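Local coordinates for protein NAD-dependent aldehyde dehydrogenase (PDB 3U4J) that probably oxidises aldehydes to carboxylic acids with a nicotinamide dinucleotide as acceptor, and binds calcium, at residues 343-356 and 373-386. Sequence-based numbering, arbitrary orientation.
Sequences IGAMISEAHAEKVH and GERIGREAGLYYAP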
# COMPACT_ATOMS: atom_id res chain seq x y z
N ILE A 343 23.33 19.88 -28.01
CA ILE A 343 22.63 19.01 -28.94
C ILE A 343 23.68 18.32 -29.81
O ILE A 343 24.53 18.98 -30.38
CB ILE A 343 21.65 19.79 -29.86
CG1 ILE A 343 20.65 20.61 -29.05
CG2 ILE A 343 20.91 18.83 -30.85
CD1 ILE A 343 19.95 21.66 -29.88
N GLY A 344 23.63 16.99 -29.89
CA GLY A 344 24.64 16.22 -30.61
C GLY A 344 24.21 15.69 -31.96
O GLY A 344 23.54 16.37 -32.74
N ALA A 345 24.63 14.46 -32.26
CA ALA A 345 24.57 13.94 -33.62
C ALA A 345 23.33 13.08 -33.83
O ALA A 345 22.76 12.58 -32.85
CB ALA A 345 25.87 13.12 -33.93
N MSE A 346 22.93 12.91 -35.09
CA MSE A 346 21.97 11.88 -35.48
C MSE A 346 22.66 10.52 -35.35
O MSE A 346 23.85 10.40 -35.65
CB MSE A 346 21.52 12.05 -36.95
CG MSE A 346 20.72 13.31 -37.29
SE MSE A 346 18.92 13.33 -36.44
CE MSE A 346 19.50 14.16 -34.80
N ILE A 347 21.91 9.49 -34.96
CA ILE A 347 22.50 8.17 -34.68
C ILE A 347 23.14 7.50 -35.93
O ILE A 347 24.16 6.79 -35.82
CB ILE A 347 21.47 7.22 -34.03
CG1 ILE A 347 22.18 6.04 -33.34
CG2 ILE A 347 20.42 6.73 -35.06
CD1 ILE A 347 22.90 6.41 -32.05
N SER A 348 22.54 7.72 -37.11
CA SER A 348 23.02 7.05 -38.31
C SER A 348 22.66 7.85 -39.56
O SER A 348 21.84 8.77 -39.50
CB SER A 348 22.48 5.62 -38.43
OG SER A 348 21.10 5.64 -38.77
N GLU A 349 23.29 7.51 -40.68
CA GLU A 349 22.95 8.18 -41.94
C GLU A 349 21.51 7.81 -42.33
O GLU A 349 20.76 8.67 -42.77
CB GLU A 349 23.97 7.82 -43.05
CG GLU A 349 23.59 8.29 -44.47
CD GLU A 349 23.77 9.80 -44.70
OE1 GLU A 349 24.79 10.36 -44.27
OE2 GLU A 349 22.88 10.42 -45.34
N ALA A 350 21.13 6.55 -42.14
CA ALA A 350 19.74 6.12 -42.45
C ALA A 350 18.74 6.92 -41.60
O ALA A 350 17.71 7.39 -42.11
CB ALA A 350 19.55 4.59 -42.24
N HIS A 351 19.06 7.13 -40.32
CA HIS A 351 18.15 7.89 -39.48
C HIS A 351 18.07 9.36 -39.90
O HIS A 351 16.97 9.91 -39.98
CB HIS A 351 18.51 7.78 -37.99
CG HIS A 351 17.48 8.38 -37.09
ND1 HIS A 351 16.25 7.79 -36.88
CD2 HIS A 351 17.48 9.52 -36.37
CE1 HIS A 351 15.54 8.54 -36.06
NE2 HIS A 351 16.26 9.60 -35.74
N ALA A 352 19.22 9.98 -40.17
CA ALA A 352 19.25 11.37 -40.64
C ALA A 352 18.41 11.56 -41.93
O ALA A 352 17.68 12.54 -42.06
CB ALA A 352 20.71 11.86 -40.85
N GLU A 353 18.52 10.61 -42.86
CA GLU A 353 17.73 10.66 -44.11
C GLU A 353 16.22 10.56 -43.84
O GLU A 353 15.44 11.31 -44.42
CB GLU A 353 18.19 9.58 -45.10
CG GLU A 353 19.55 9.92 -45.77
CD GLU A 353 20.25 8.71 -46.46
OE1 GLU A 353 19.71 7.58 -46.45
OE2 GLU A 353 21.37 8.91 -47.01
N LYS A 354 15.84 9.68 -42.92
CA LYS A 354 14.44 9.57 -42.52
C LYS A 354 13.93 10.87 -41.90
O LYS A 354 12.86 11.36 -42.29
CB LYS A 354 14.24 8.39 -41.56
CG LYS A 354 12.79 7.99 -41.38
CD LYS A 354 12.70 6.81 -40.41
CE LYS A 354 11.35 6.09 -40.52
NZ LYS A 354 11.17 5.14 -39.38
N VAL A 355 14.71 11.45 -40.98
CA VAL A 355 14.36 12.76 -40.41
C VAL A 355 14.18 13.82 -41.52
O VAL A 355 13.19 14.56 -41.52
CB VAL A 355 15.37 13.25 -39.36
CG1 VAL A 355 15.08 14.73 -38.96
CG2 VAL A 355 15.36 12.32 -38.10
N HIS A 356 15.12 13.87 -42.46
CA HIS A 356 15.01 14.82 -43.58
C HIS A 356 13.78 14.54 -44.47
O HIS A 356 13.12 15.46 -44.92
CB HIS A 356 16.29 14.88 -44.44
CG HIS A 356 16.31 16.04 -45.38
ND1 HIS A 356 16.26 17.35 -44.94
CD2 HIS A 356 16.31 16.10 -46.74
CE1 HIS A 356 16.27 18.16 -45.98
NE2 HIS A 356 16.28 17.44 -47.08
N GLY A 373 15.91 22.52 -41.03
CA GLY A 373 15.40 21.76 -42.16
C GLY A 373 16.47 21.27 -43.14
O GLY A 373 16.15 20.95 -44.29
N GLU A 374 17.73 21.22 -42.69
CA GLU A 374 18.82 20.57 -43.48
C GLU A 374 19.89 19.98 -42.58
O GLU A 374 20.01 20.36 -41.42
CB GLU A 374 19.54 21.55 -44.42
CG GLU A 374 18.72 22.14 -45.57
CD GLU A 374 18.36 21.16 -46.71
OE1 GLU A 374 19.03 20.10 -46.86
OE2 GLU A 374 17.41 21.47 -47.46
N ARG A 375 20.67 19.06 -43.15
CA ARG A 375 21.91 18.58 -42.56
C ARG A 375 22.95 19.67 -42.45
O ARG A 375 22.96 20.60 -43.25
CB ARG A 375 22.46 17.45 -43.42
CG ARG A 375 21.63 16.21 -43.33
CD ARG A 375 22.04 15.36 -42.11
NE ARG A 375 23.37 14.77 -42.30
CZ ARG A 375 23.63 13.73 -43.09
NH1 ARG A 375 22.65 13.14 -43.77
NH2 ARG A 375 24.88 13.29 -43.21
N ILE A 376 23.79 19.59 -41.43
CA ILE A 376 24.86 20.57 -41.22
C ILE A 376 26.17 19.80 -41.08
O ILE A 376 26.17 18.67 -40.56
CB ILE A 376 24.56 21.47 -39.97
CG1 ILE A 376 23.90 22.79 -40.38
CG2 ILE A 376 25.83 21.91 -39.29
CD1 ILE A 376 22.48 22.68 -40.66
N GLY A 377 27.28 20.38 -41.56
CA GLY A 377 28.61 19.75 -41.45
C GLY A 377 28.66 18.35 -42.02
O GLY A 377 29.16 17.40 -41.39
N ARG A 378 28.14 18.20 -43.23
CA ARG A 378 28.02 16.90 -43.88
C ARG A 378 29.31 16.09 -43.95
O ARG A 378 29.26 14.86 -43.88
CB ARG A 378 27.45 17.04 -45.30
CG ARG A 378 25.94 17.01 -45.37
CD ARG A 378 25.45 17.23 -46.80
NE ARG A 378 24.13 16.62 -47.00
CZ ARG A 378 23.92 15.31 -47.11
NH1 ARG A 378 24.92 14.45 -47.01
NH2 ARG A 378 22.69 14.85 -47.30
N GLU A 379 30.45 16.77 -44.10
CA GLU A 379 31.74 16.05 -44.21
C GLU A 379 32.27 15.57 -42.86
O GLU A 379 32.97 14.55 -42.79
CB GLU A 379 32.83 16.90 -44.91
CG GLU A 379 32.41 17.61 -46.23
CD GLU A 379 31.95 16.66 -47.33
OE1 GLU A 379 30.93 15.95 -47.13
OE2 GLU A 379 32.59 16.66 -48.41
N ALA A 380 31.90 16.28 -41.79
CA ALA A 380 32.47 16.05 -40.46
C ALA A 380 31.72 15.01 -39.59
O ALA A 380 32.31 14.39 -38.70
CB ALA A 380 32.62 17.38 -39.72
N GLY A 381 30.42 14.84 -39.83
CA GLY A 381 29.64 13.82 -39.13
C GLY A 381 28.16 13.94 -39.44
O GLY A 381 27.77 14.56 -40.44
N LEU A 382 27.34 13.36 -38.57
CA LEU A 382 25.89 13.34 -38.80
C LEU A 382 25.18 14.37 -37.91
O LEU A 382 25.00 14.15 -36.70
CB LEU A 382 25.33 11.93 -38.58
CG LEU A 382 26.03 10.79 -39.32
CD1 LEU A 382 25.72 9.40 -38.72
CD2 LEU A 382 25.71 10.83 -40.81
N TYR A 383 24.81 15.49 -38.50
CA TYR A 383 24.16 16.55 -37.74
C TYR A 383 22.96 17.10 -38.49
O TYR A 383 23.06 17.37 -39.71
CB TYR A 383 25.14 17.67 -37.43
CG TYR A 383 26.35 17.21 -36.64
CD1 TYR A 383 26.26 17.02 -35.26
CD2 TYR A 383 27.57 16.98 -37.27
CE1 TYR A 383 27.39 16.61 -34.52
CE2 TYR A 383 28.70 16.55 -36.56
CZ TYR A 383 28.59 16.38 -35.17
OH TYR A 383 29.68 15.97 -34.45
N TYR A 384 21.86 17.30 -37.77
CA TYR A 384 20.66 17.88 -38.36
C TYR A 384 20.33 19.18 -37.64
O TYR A 384 20.40 19.25 -36.43
CB TYR A 384 19.49 16.88 -38.33
CG TYR A 384 18.47 17.22 -39.40
CD1 TYR A 384 18.58 16.69 -40.69
CD2 TYR A 384 17.46 18.15 -39.15
CE1 TYR A 384 17.69 17.06 -41.72
CE2 TYR A 384 16.55 18.52 -40.15
CZ TYR A 384 16.68 17.97 -41.43
OH TYR A 384 15.80 18.32 -42.41
N ALA A 385 20.02 20.23 -38.40
CA ALA A 385 19.78 21.53 -37.79
C ALA A 385 18.51 21.55 -36.92
O ALA A 385 17.54 20.90 -37.26
CB ALA A 385 19.67 22.59 -38.88
N PRO A 386 18.53 22.30 -35.81
CA PRO A 386 17.29 22.53 -35.08
C PRO A 386 16.22 23.07 -36.02
O PRO A 386 16.46 24.06 -36.76
CB PRO A 386 17.68 23.58 -34.05
CG PRO A 386 19.10 23.29 -33.77
CD PRO A 386 19.68 22.90 -35.10
O HOH W 1 21.93 16.98 -35.04
O HOH W 2 19.80 13.88 -44.06
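Arg375 grips the carboxylate of Glu349 end-on with two nitrogens, NH1 donating to OE2 and NH2 to OE1, each at 3.1 Å. The carboxylate and guanidinium planes stand 52° apart: NH1 meets OE2 from above the carboxylate plane, and NH2 comes to OE1 on the syn side, but tilted out of that plane. A water joins NH1 to Ala352 O, weakly on the carbonyl side, and the guanidinium of Arg378 lies offset over one face of that of Arg375. A leucine in place of Arg375 would probably leave the Glu349 carboxylate without its charged mate and deprive this water of the N-H it accepts from. At the other end, His356 ND1 and Tyr384 OH form a nearly straight hydrogen bond (2.7 Å, 166°), which comes to the imidazole at its edge. His356 CG lies anti to the backbone N (chi1 -167°), which carries the end of the side chain to the Tyr384 hydroxyl. In the loop before the helix, Met346 N (the residue is modelled as selenomethionine) donates to Leu382 O at 2.9 Å, and a second water bridges Gly344 O and Tyr384 N. The contact thus lays the loop and first turns of helix 349-364 against the antiparallel hairpin of strands 375-376 and 383-390, part of a mixed sheet in the aldehyde dehydrogenase fold. Ser348 caps the helix, its OG accepting from His351 N. The Tyr384 ring is sandwiched: Val355 CG1 sits 4.1 Å from its centroid in a CH-pi contact, and Glu374 O covers the opposite face. Met346 CG packs on Tyr384 CB at 3.9 Å, while Leu382 CD1 reaches Ser348 C at 3.5 Å, where the loop enters the helix.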